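Local coordinates for 5'-methylthioadenosine nucleosidases (Arabidopsis thaliana, PDB 3LGS), which is a nucleosidase-type member of the phosphorylase superfamily that holds S-adenosyl-L-homocysteine or adenine in one shared pocket, at residues V29-A34 against I112-C117; D88-V93 against K199-A204; K123-G128 against K221-L226. All blocks are in the same frame, centred on the assembly; numbering follows the deposited sequence. Where two conformers were deposited one is given.

Interaction 1. Residues V29-A34 against I112-C117; sequences VVFVIA and INAGTC. With SAH (S-adenosyl-L-homocysteine), chain E; ADE (adenine), chain F.
F31 and I112 run alongside each other on one face of the sheet. CB of I112 sits over one face of the F31 ring, 4.2 Å from its centroid, in a CH-pi contact, and CD1 of I112 reaches on to CZ of F31 at 3.7 Å. CB of A114 comes to the same ring at its edge instead, and V29 extends the apolar strip by setting CG1 against CD1 of I112. Beneath these side chains the two parallel strands are joined by I112 N to V30 O (2.6 Å) and V32 N to I112 O (2.8 Å).

On the other face, N113 has CG anti to its backbone N (chi1 176°), which brings the amide back to the partner strand: ND2 donates to V32 O at 2.8 Å, with that oxygen in the amide plane. The same oxygen takes a weak bond from A114 N. Further along, a water joins A34 N to A114 O where the strands part. In the second shell E202 accepts from ND2 of N113 and K221 donates to OD1, fixing the amide's rotation. One buried amide thus links an apolar strand pair to a charged cluster, and its three partners, V32 O and E202 at ND2 and K221 at OD1, engage both of its ends.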
loop_
_atom_site.group_PDB
_atom_site.type_symbol
_atom_site.label_atom_id
_atom_site.label_comp_id
_atom_site.label_asym_id
_atom_site.label_seq_id
_atom_site.Cartn_x
_atom_site.Cartn_y
_atom_site.Cartn_z
ATOM N N VAL A 29 16.980 15.017 5.254
ATOM C CA VAL A 29 16.317 14.500 4.059
ATOM C C VAL A 29 16.137 12.993 4.146
ATOM O O VAL A 29 17.040 12.278 4.566
ATOM C CB VAL A 29 17.071 14.847 2.748
ATOM C CG1 VAL A 29 16.327 14.287 1.536
ATOM C CG2 VAL A 29 17.236 16.359 2.590
ATOM N N VAL A 30 14.959 12.514 3.753
ATOM C CA VAL A 30 14.749 11.078 3.571
ATOM C C VAL A 30 14.633 10.767 2.077
ATOM O O VAL A 30 13.894 11.441 1.357
ATOM C CB VAL A 30 13.529 10.553 4.392
ATOM C CG1 VAL A 30 13.085 9.144 3.931
ATOM C CG2 VAL A 30 13.884 10.526 5.848
ATOM N N PHE A 31 15.417 9.791 1.627
ATOM C CA PHE A 31 15.235 9.135 0.326
ATOM C C PHE A 31 14.455 7.840 0.488
ATOM O O PHE A 31 14.777 7.015 1.335
ATOM C CB PHE A 31 16.571 8.778 -0.332
ATOM C CG PHE A 31 17.220 9.916 -1.049
ATOM C CD1 PHE A 31 18.110 10.760 -0.388
ATOM C CD2 PHE A 31 16.969 10.138 -2.391
ATOM C CE1 PHE A 31 18.723 11.815 -1.064
ATOM C CE2 PHE A 31 17.575 11.188 -3.077
ATOM C CZ PHE A 31 18.455 12.024 -2.415
ATOM N N VAL A 32 13.437 7.674 -0.343
ATOM C CA VAL A 32 12.693 6.443 -0.397
ATOM C C VAL A 32 13.030 5.788 -1.731
ATOM O O VAL A 32 12.614 6.266 -2.780
ATOM C CB VAL A 32 11.171 6.687 -0.251
ATOM C CG1 VAL A 32 10.400 5.364 -0.395
ATOM C CG2 VAL A 32 10.851 7.338 1.108
ATOM N N ILE A 33 13.787 4.695 -1.693
ATOM C CA ILE A 33 14.235 4.043 -2.916
ATOM C C ILE A 33 13.814 2.562 -2.912
ATOM O O ILE A 33 14.148 1.827 -1.988
ATOM C CB ILE A 33 15.773 4.207 -3.121
ATOM C CG1 ILE A 33 16.166 5.699 -3.143
ATOM C CG2 ILE A 33 16.243 3.469 -4.409
ATOM C CD1 ILE A 33 17.688 5.954 -3.175
ATOM N N ALA A 34 13.093 2.131 -3.940
ATOM C CA ALA A 34 12.486 0.773 -3.951
ATOM C C ALA A 34 13.452 -0.411 -4.138
ATOM O O ALA A 34 13.196 -1.498 -3.636
ATOM C CB ALA A 34 11.380 0.695 -4.977
ATOM N N ILE A 112 12.611 12.581 -0.646
ATOM C CA ILE A 112 12.817 12.407 -2.070
ATOM C C ILE A 112 12.585 10.952 -2.427
ATOM O O ILE A 112 13.222 10.058 -1.870
ATOM C CB ILE A 112 14.201 12.851 -2.547
ATOM C CG1 ILE A 112 14.444 14.317 -2.172
ATOM C CG2 ILE A 112 14.318 12.628 -4.065
ATOM C CD1 ILE A 112 15.928 14.705 -2.130
ATOM N N ASN A 113 11.645 10.740 -3.349
ATOM C CA ASN A 113 11.389 9.424 -3.901
ATOM C C ASN A 113 12.143 9.325 -5.223
ATOM O O ASN A 113 11.734 9.917 -6.239
ATOM C CB ASN A 113 9.883 9.183 -4.068
ATOM C CG ASN A 113 9.568 7.869 -4.723
ATOM O OD1 ASN A 113 8.661 7.781 -5.553
ATOM N ND2 ASN A 113 10.331 6.828 -4.373
ATOM N N ALA A 114 13.262 8.605 -5.171
ATOM C CA ALA A 114 14.150 8.382 -6.309
ATOM C C ALA A 114 14.031 6.947 -6.797
ATOM O O ALA A 114 14.065 6.002 -6.007
ATOM C CB ALA A 114 15.590 8.702 -5.949
ATOM N N GLY A 115 13.880 6.787 -8.108
ATOM C CA GLY A 115 13.689 5.465 -8.673
ATOM C C GLY A 115 13.713 5.489 -10.174
ATOM O O GLY A 115 14.006 6.517 -10.801
ATOM N N THR A 116 13.420 4.332 -10.749
ATOM C CA THR A 116 13.361 4.172 -12.184
ATOM C C THR A 116 11.903 4.164 -12.588
ATOM O O THR A 116 11.018 4.003 -11.743
ATOM C CB THR A 116 14.041 2.863 -12.634
ATOM O OG1 THR A 116 13.665 1.794 -11.752
ATOM C CG2 THR A 116 15.561 3.027 -12.637
ATOM N N CYS A 117 11.652 4.344 -13.878
ATOM C CA CYS A 117 10.311 4.496 -14.385
ATOM C C CYS A 117 10.331 4.212 -15.874
ATOM O O CYS A 117 11.391 4.197 -16.501
ATOM C CB CYS A 117 9.816 5.925 -14.128
ATOM S SG CYS A 117 10.577 7.191 -15.181
HETATM C "C4'" SAH E . 11.165 -0.592 -10.711
HETATM O "O4'" SAH E . 11.347 0.529 -11.584
HETATM C "C3'" SAH E . 9.703 -0.596 -10.297
HETATM O "O3'" SAH E . 9.595 -0.544 -8.866
HETATM C "C2'" SAH E . 9.086 0.650 -10.919
HETATM O "O2'" SAH E . 8.813 1.628 -9.898
HETATM C "C1'" SAH E . 10.119 1.209 -11.874
HETATM N N9 SAH E . 9.726 1.082 -13.316
HETATM C C8 SAH E . 10.588 1.080 -14.357
HETATM N N7 SAH E . 9.934 0.967 -15.541
HETATM C C5 SAH E . 8.621 0.894 -15.278
HETATM C C6 SAH E . 7.376 0.758 -16.079
HETATM N N6 SAH E . 7.392 0.663 -17.437
HETATM N N1 SAH E . 6.208 0.712 -15.407
HETATM C C2 SAH E . 6.169 0.787 -14.071
HETATM N N3 SAH E . 7.255 0.917 -13.289
HETATM C C4 SAH E . 8.495 0.973 -13.815
HETATM N N9 ADE F . 9.629 1.046 -13.639
HETATM C C8 ADE F . 10.446 1.091 -14.737
HETATM N N7 ADE F . 9.796 1.005 -15.871
HETATM C C5 ADE F . 8.473 0.889 -15.497
HETATM C C6 ADE F . 7.280 0.755 -16.238
HETATM N N6 ADE F . 7.237 0.706 -17.577
HETATM N N1 ADE F . 6.128 0.657 -15.546
HETATM C C2 ADE F . 6.178 0.691 -14.214
HETATM N N3 ADE F . 7.232 0.819 -13.414
HETATM C C4 ADE F . 8.358 0.913 -14.125
HETATM O O HOH W 1 12.534 3.636 -5.908
#

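Interaction 2. Residues D88-V93 against K199-A204. With SAH (S-adenosyl-L-homocysteine), chain E; ADE (adenine), chain F.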
loop_
_atom_site.group_PDB
_atom_site.type_symbol
_atom_site.label_atom_id
_atom_site.label_comp_id
_atom_site.label_asym_id
_atom_site.label_seq_id
_atom_site.Cartn_x
_atom_site.Cartn_y
_atom_site.Cartn_z
ATOM N N ASP A 88 14.046 -7.211 -4.535
ATOM C CA ASP A 88 13.516 -5.969 -3.966
ATOM C C ASP A 88 12.002 -6.042 -3.756
ATOM O O ASP A 88 11.275 -6.533 -4.614
ATOM C CB ASP A 88 13.869 -4.786 -4.873
ATOM C CG ASP A 88 15.371 -4.523 -4.925
ATOM O OD1 ASP A 88 15.975 -4.280 -3.861
ATOM O OD2 ASP A 88 15.936 -4.562 -6.034
ATOM N N SER A 89 11.535 -5.585 -2.598
ATOM C CA SER A 89 10.105 -5.595 -2.310
ATOM C C SER A 89 9.499 -4.345 -2.932
ATOM O O SER A 89 9.249 -3.364 -2.255
ATOM C CB SER A 89 9.834 -5.653 -0.800
ATOM O OG SER A 89 10.580 -6.689 -0.173
ATOM N N VAL A 90 9.290 -4.398 -4.236
ATOM C CA VAL A 90 8.740 -3.279 -5.011
ATOM C C VAL A 90 7.223 -3.142 -4.808
ATOM O O VAL A 90 6.577 -4.009 -4.194
ATOM C CB VAL A 90 9.083 -3.431 -6.536
ATOM C CG1 VAL A 90 10.642 -3.377 -6.783
ATOM C CG2 VAL A 90 8.480 -4.709 -7.088
ATOM N N GLY A 91 6.668 -2.045 -5.313
ATOM C CA GLY A 91 5.242 -1.799 -5.265
ATOM C C GLY A 91 4.834 -0.777 -4.221
ATOM O O GLY A 91 5.637 -0.369 -3.375
ATOM N N THR A 92 3.569 -0.365 -4.288
ATOM C CA THR A 92 3.031 0.701 -3.451
ATOM C C THR A 92 2.952 0.371 -1.981
ATOM O O THR A 92 3.138 1.265 -1.160
ATOM C CB THR A 92 1.611 1.114 -3.896
ATOM O OG1 THR A 92 0.731 -0.020 -3.792
ATOM C CG2 THR A 92 1.630 1.670 -5.338
ATOM N N VAL A 93 2.658 -0.886 -1.628
ATOM C CA VAL A 93 2.461 -1.207 -0.203
ATOM C C VAL A 93 3.771 -1.065 0.616
ATOM O O VAL A 93 3.804 -0.322 1.598
ATOM C CB VAL A 93 1.738 -2.585 0.022
ATOM C CG1 VAL A 93 1.985 -3.130 1.440
ATOM C CG2 VAL A 93 0.257 -2.458 -0.226
ATOM N N LYS A 199 5.690 6.500 -15.934
ATOM C CA LYS A 199 4.976 5.371 -15.302
ATOM C C LYS A 199 5.880 4.627 -14.290
ATOM O O LYS A 199 7.004 4.224 -14.621
ATOM C CB LYS A 199 4.488 4.411 -16.395
ATOM C CG LYS A 199 3.706 3.198 -15.928
ATOM C CD LYS A 199 3.289 2.331 -17.099
ATOM C CE LYS A 199 2.496 1.113 -16.638
ATOM N NZ LYS A 199 3.331 0.156 -15.813
ATOM N N ASP A 200 5.403 4.449 -13.054
ATOM C CA ASP A 200 6.219 3.796 -12.035
ATOM C C ASP A 200 5.372 2.897 -11.139
ATOM O O ASP A 200 4.202 2.666 -11.443
ATOM C CB ASP A 200 7.009 4.832 -11.222
ATOM C CG ASP A 200 6.214 5.405 -10.080
ATOM O OD1 ASP A 200 4.965 5.519 -10.210
ATOM O OD2 ASP A 200 6.840 5.721 -9.043
ATOM N N MET A 201 5.957 2.391 -10.047
ATOM C CA MET A 201 5.252 1.463 -9.158
ATOM C C MET A 201 5.054 1.873 -7.677
ATOM O O MET A 201 4.553 1.060 -6.895
ATOM C CB MET A 201 5.892 0.075 -9.255
ATOM C CG MET A 201 5.761 -0.580 -10.637
ATOM S SD MET A 201 6.792 -2.052 -10.853
ATOM C CE MET A 201 6.023 -3.136 -9.649
ATOM N N GLU A 202 5.408 3.108 -7.292
ATOM C CA GLU A 202 5.288 3.535 -5.891
ATOM C C GLU A 202 4.886 4.999 -5.708
ATOM O O GLU A 202 4.261 5.361 -4.707
ATOM C CB GLU A 202 6.594 3.251 -5.116
ATOM C CG GLU A 202 7.761 4.226 -5.366
ATOM C CD GLU A 202 8.850 3.647 -6.254
ATOM O OE1 GLU A 202 8.671 2.526 -6.769
ATOM O OE2 GLU A 202 9.896 4.307 -6.434
ATOM N N GLY A 203 5.272 5.835 -6.663
ATOM C CA GLY A 203 5.161 7.286 -6.539
ATOM C C GLY A 203 3.928 7.883 -5.885
ATOM O O GLY A 203 4.038 8.689 -4.952
ATOM N N ALA A 204 2.748 7.524 -6.395
ATOM C CA ALA A 204 1.509 8.097 -5.882
ATOM C C ALA A 204 1.239 7.677 -4.433
ATOM O O ALA A 204 0.584 8.405 -3.681
ATOM C CB ALA A 204 0.357 7.748 -6.773
HETATM C "C4'" SAH E . 11.165 -0.592 -10.711
HETATM O "O4'" SAH E . 11.347 0.529 -11.584
HETATM C "C3'" SAH E . 9.703 -0.596 -10.297
HETATM O "O3'" SAH E . 9.595 -0.544 -8.866
HETATM C "C2'" SAH E . 9.086 0.650 -10.919
HETATM O "O2'" SAH E . 8.813 1.628 -9.898
HETATM C "C1'" SAH E . 10.119 1.209 -11.874
HETATM N N9 SAH E . 9.726 1.082 -13.316
HETATM C C8 SAH E . 10.588 1.080 -14.357
HETATM N N7 SAH E . 9.934 0.967 -15.541
HETATM C C5 SAH E . 8.621 0.894 -15.278
HETATM C C6 SAH E . 7.376 0.758 -16.079
HETATM N N6 SAH E . 7.392 0.663 -17.437
HETATM N N1 SAH E . 6.208 0.712 -15.407
HETATM C C2 SAH E . 6.169 0.787 -14.071
HETATM N N3 SAH E . 7.255 0.917 -13.289
HETATM C C4 SAH E . 8.495 0.973 -13.815
HETATM N N9 ADE F . 9.629 1.046 -13.639
HETATM C C8 ADE F . 10.446 1.091 -14.737
HETATM N N7 ADE F . 9.796 1.005 -15.871
HETATM C C5 ADE F . 8.473 0.889 -15.497
HETATM C C6 ADE F . 7.280 0.755 -16.238
HETATM N N6 ADE F . 7.237 0.706 -17.577
HETATM N N1 ADE F . 6.128 0.657 -15.546
HETATM C C2 ADE F . 6.178 0.691 -14.214
HETATM N N3 ADE F . 7.232 0.819 -13.414
HETATM C C4 ADE F . 8.358 0.913 -14.125
HETATM O O HOH W 2 8.727 -0.228 -6.400
#
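M201 crosses the side chain of V90 at an angle, its CE resting 3.9 Å from CG2 of V90. The bend at the end of the methionine (chi3 65°) turns this methyl toward the valine while SD stays against the ligand sugar, 3.3 Å from C3' of S-adenosyl-L-homocysteine. The backbone N of M201 adds a hydrogen bond to O2' of that sugar at 3.0 Å. Its carbonyl O faces the other segment: CA of G91 meets it in a CA-H...O contact of 3.4 Å, and CG2 of T92 touches it, also at 3.4 Å. The hydroxyl of T92 is engaged by D179.

A water accepts from G91 N and donates to O3' of the ligand; its further bond to OE1 of E202 holds for one deposited conformer and is less certain. Behind this shell, OD2 of D200 accepts from G203 N at 2.9 Å, an Asx motif at the turn into helix 203-212, with E202 at the N-cap. The hydroxyl of Y151 of the second subunit hydrogen-bonds with V90 O, and I143 of the second subunit packs on M201, so the dimer partner backs this wall. A methionine and glutamate lining the sugar in this way are typical of the ribose site in nucleoside-binding members of the phosphorylase superfamily.

Interaction 3. Residues K123-G128 against K221-L226; sequences KGANIG and KAVTDL. With SAH (S-adenosyl-L-homocysteine), chain E; ADE (adenine), chain F.
I127 and L226 both carry their first branch carbon anti to the carbonyl carbon, at chi1 -72° and -56°; these torsions carry CG1 of I127 to within 4.0 Å of CG of L226, where the side chains meet at a slant. The backbone points CB of V223 at the loop, and chi1 of -176°, with CG1 anti to the backbone N, sets a methyl on each side of the approaching carbonyl O of N126, which comes down on CB at 3.4 Å. CG2 of V223 also meets CB of A125, and CD2 of L226 reaches the carbonyl O of A125 at 3.7 Å.

One hydrogen bond ties the segments together, from G128 N to V223 O at 2.9 Å, with the donor in the carbonyl plane; CA of I127 approaches the same oxygen in a CA-H...O contact. The loop 123-128 thus closes over the end of strand 217-224 just before the next strand, 130-138, begins.

On the side turned away from the loop, T224 and D225 look toward the ligands. OG1 of T224 donates to OD2 of D225 at 2.8 Å, meeting the carboxylate on its anti side. That oxygen stands 3.0 Å from N7 of S-adenosyl-L-homocysteine, and OD1 is equally near its N6; adenine, modelled in the same place, meets the carboxylate in much the same way. Helix 233-259 supplies a further layer, N240 donating to T224 O and E236 accepting from L226 N. The chemistry is therefore divided between two sides: mainly apolar packing toward the loop, and a hydroxyl-steadied carboxylate that addresses the purine along its N7 and N6 side.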
loop_
_atom_site.group_PDB
_atom_site.type_symbol
_atom_site.label_atom_id
_atom_site.label_comp_id
_atom_site.label_asym_id
_atom_site.label_seq_id
_atom_site.Cartn_x
_atom_site.Cartn_y
_atom_site.Cartn_z
ATOM N N LYS A 123 5.799 11.905 -25.230
ATOM C CA LYS A 123 5.690 12.966 -24.228
ATOM C C LYS A 123 7.048 13.623 -23.978
ATOM O O LYS A 123 7.189 14.452 -23.085
ATOM C CB LYS A 123 5.071 12.423 -22.939
ATOM C CG LYS A 123 3.588 12.033 -23.050
ATOM C CD LYS A 123 2.684 13.230 -23.368
ATOM C CE LYS A 123 2.710 14.290 -22.259
ATOM N NZ LYS A 123 1.724 15.400 -22.477
ATOM N N GLY A 124 8.039 13.250 -24.789
ATOM C CA GLY A 124 9.364 13.858 -24.735
ATOM C C GLY A 124 10.346 13.109 -23.859
ATOM O O GLY A 124 11.454 13.601 -23.607
ATOM N N ALA A 125 9.962 11.923 -23.387
ATOM C CA ALA A 125 10.865 11.141 -22.527
ATOM C C ALA A 125 11.877 10.345 -23.346
ATOM O O ALA A 125 11.530 9.783 -24.387
ATOM C CB ALA A 125 10.069 10.206 -21.590
ATOM N N ASN A 126 13.122 10.309 -22.881
ATOM C CA ASN A 126 14.148 9.466 -23.475
ATOM C C ASN A 126 14.791 8.597 -22.396
ATOM O O ASN A 126 14.861 8.987 -21.230
ATOM C CB ASN A 126 15.236 10.308 -24.171
ATOM C CG ASN A 126 14.706 11.106 -25.357
ATOM O OD1 ASN A 126 14.206 10.542 -26.331
ATOM N ND2 ASN A 126 14.831 12.428 -25.284
ATOM N N ILE A 127 15.268 7.423 -22.783
ATOM C CA ILE A 127 16.020 6.557 -21.867
ATOM C C ILE A 127 17.227 7.287 -21.274
ATOM O O ILE A 127 18.021 7.868 -22.006
ATOM C CB ILE A 127 16.400 5.215 -22.555
ATOM C CG1 ILE A 127 15.131 4.354 -22.701
ATOM C CG2 ILE A 127 17.471 4.462 -21.763
ATOM C CD1 ILE A 127 15.261 3.184 -23.615
ATOM N N GLY A 128 17.329 7.280 -19.942
ATOM C CA GLY A 128 18.443 7.936 -19.233
ATOM C C GLY A 128 18.106 9.318 -18.705
ATOM O O GLY A 128 18.817 9.849 -17.858
ATOM N N LYS A 221 12.711 10.504 -11.072
ATOM C CA LYS A 221 12.327 9.324 -11.824
ATOM C C LYS A 221 13.172 9.223 -13.110
ATOM O O LYS A 221 13.124 10.087 -13.988
ATOM C CB LYS A 221 10.820 9.388 -12.163
ATOM C CG LYS A 221 9.892 9.476 -10.925
ATOM C CD LYS A 221 9.915 8.149 -10.159
ATOM C CE LYS A 221 9.175 8.188 -8.852
ATOM N NZ LYS A 221 9.182 6.829 -8.222
ATOM N N ALA A 222 13.951 8.158 -13.197
ATOM C CA ALA A 222 14.906 7.964 -14.274
ATOM C C ALA A 222 14.356 6.904 -15.225
ATOM O O ALA A 222 14.033 5.789 -14.803
ATOM C CB ALA A 222 16.235 7.524 -13.686
ATOM N N VAL A 223 14.233 7.267 -16.496
ATOM C CA VAL A 223 13.597 6.438 -17.529
ATOM C C VAL A 223 14.465 5.255 -17.971
ATOM O O VAL A 223 15.541 5.455 -18.556
ATOM C CB VAL A 223 13.246 7.299 -18.784
ATOM C CG1 VAL A 223 12.496 6.481 -19.821
ATOM C CG2 VAL A 223 12.444 8.505 -18.401
ATOM N N THR A 224 13.989 4.031 -17.718
ATOM C CA THR A 224 14.725 2.822 -18.127
ATOM C C THR A 224 14.211 2.201 -19.419
ATOM O O THR A 224 14.917 1.406 -20.058
ATOM C CB THR A 224 14.760 1.721 -17.015
ATOM O OG1 THR A 224 13.443 1.440 -16.546
ATOM C CG2 THR A 224 15.634 2.129 -15.845
ATOM N N ASP A 225 12.969 2.536 -19.780
ATOM C CA ASP A 225 12.299 1.924 -20.930
ATOM C C ASP A 225 11.180 2.805 -21.455
ATOM O O ASP A 225 10.521 3.527 -20.681
ATOM C CB ASP A 225 11.687 0.591 -20.533
ATOM C CG ASP A 225 10.781 0.716 -19.326
ATOM O OD1 ASP A 225 9.560 0.922 -19.511
ATOM O OD2 ASP A 225 11.303 0.646 -18.199
ATOM N N LEU A 226 10.967 2.720 -22.767
ATOM C CA LEU A 226 9.903 3.465 -23.448
ATOM C C LEU A 226 8.635 2.623 -23.600
ATOM O O LEU A 226 8.601 1.611 -24.332
ATOM C CB LEU A 226 10.395 4.026 -24.792
ATOM C CG LEU A 226 11.653 4.915 -24.671
ATOM C CD1 LEU A 226 12.273 5.286 -26.048
ATOM C CD2 LEU A 226 11.341 6.175 -23.855
HETATM C "C4'" SAH E . 11.165 -0.592 -10.711
HETATM O "O4'" SAH E . 11.347 0.529 -11.584
HETATM C "C3'" SAH E . 9.703 -0.596 -10.297
HETATM O "O3'" SAH E . 9.595 -0.544 -8.866
HETATM C "C2'" SAH E . 9.086 0.650 -10.919
HETATM O "O2'" SAH E . 8.813 1.628 -9.898
HETATM C "C1'" SAH E . 10.119 1.209 -11.874
HETATM N N9 SAH E . 9.726 1.082 -13.316
HETATM C C8 SAH E . 10.588 1.080 -14.357
HETATM N N7 SAH E . 9.934 0.967 -15.541
HETATM C C5 SAH E . 8.621 0.894 -15.278
HETATM C C6 SAH E . 7.376 0.758 -16.079
HETATM N N6 SAH E . 7.392 0.663 -17.437
HETATM N N1 SAH E . 6.208 0.712 -15.407
HETATM C C2 SAH E . 6.169 0.787 -14.071
HETATM N N3 SAH E . 7.255 0.917 -13.289
HETATM C C4 SAH E . 8.495 0.973 -13.815
HETATM N N9 ADE F . 9.629 1.046 -13.639
HETATM C C8 ADE F . 10.446 1.091 -14.737
HETATM N N7 ADE F . 9.796 1.005 -15.871
HETATM C C5 ADE F . 8.473 0.889 -15.497
HETATM C C6 ADE F . 7.280 0.755 -16.238
HETATM N N6 ADE F . 7.237 0.706 -17.577
HETATM N N1 ADE F . 6.128 0.657 -15.546
HETATM C C2 ADE F . 6.178 0.691 -14.214
HETATM N N3 ADE F . 7.232 0.819 -13.414
HETATM C C4 ADE F . 8.358 0.913 -14.125
#

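Overall arrangement
The three contacts share one mixed sheet, in which strand 110-119 of interaction 1 runs between strand 198-200, entered by interaction 2, and strand 217-224 of interaction 3. Centres of interactions 1 and 2 are about 10 Å apart; interaction 3 lies about 16 and 17 Å from them. Along the chain, interaction 1 closes before interaction 3 opens, whereas interaction 2 alternates with both, so distant parts of the sequence are interleaved. Their junction is K221, whose NZ forms a salt bridge to OD2 of D200 (2.7 Å) and a second to E202, and lies 2.9 Å from OD1 of N113. All three border the ligand pocket, which is thus built from strand ends and the turns after them.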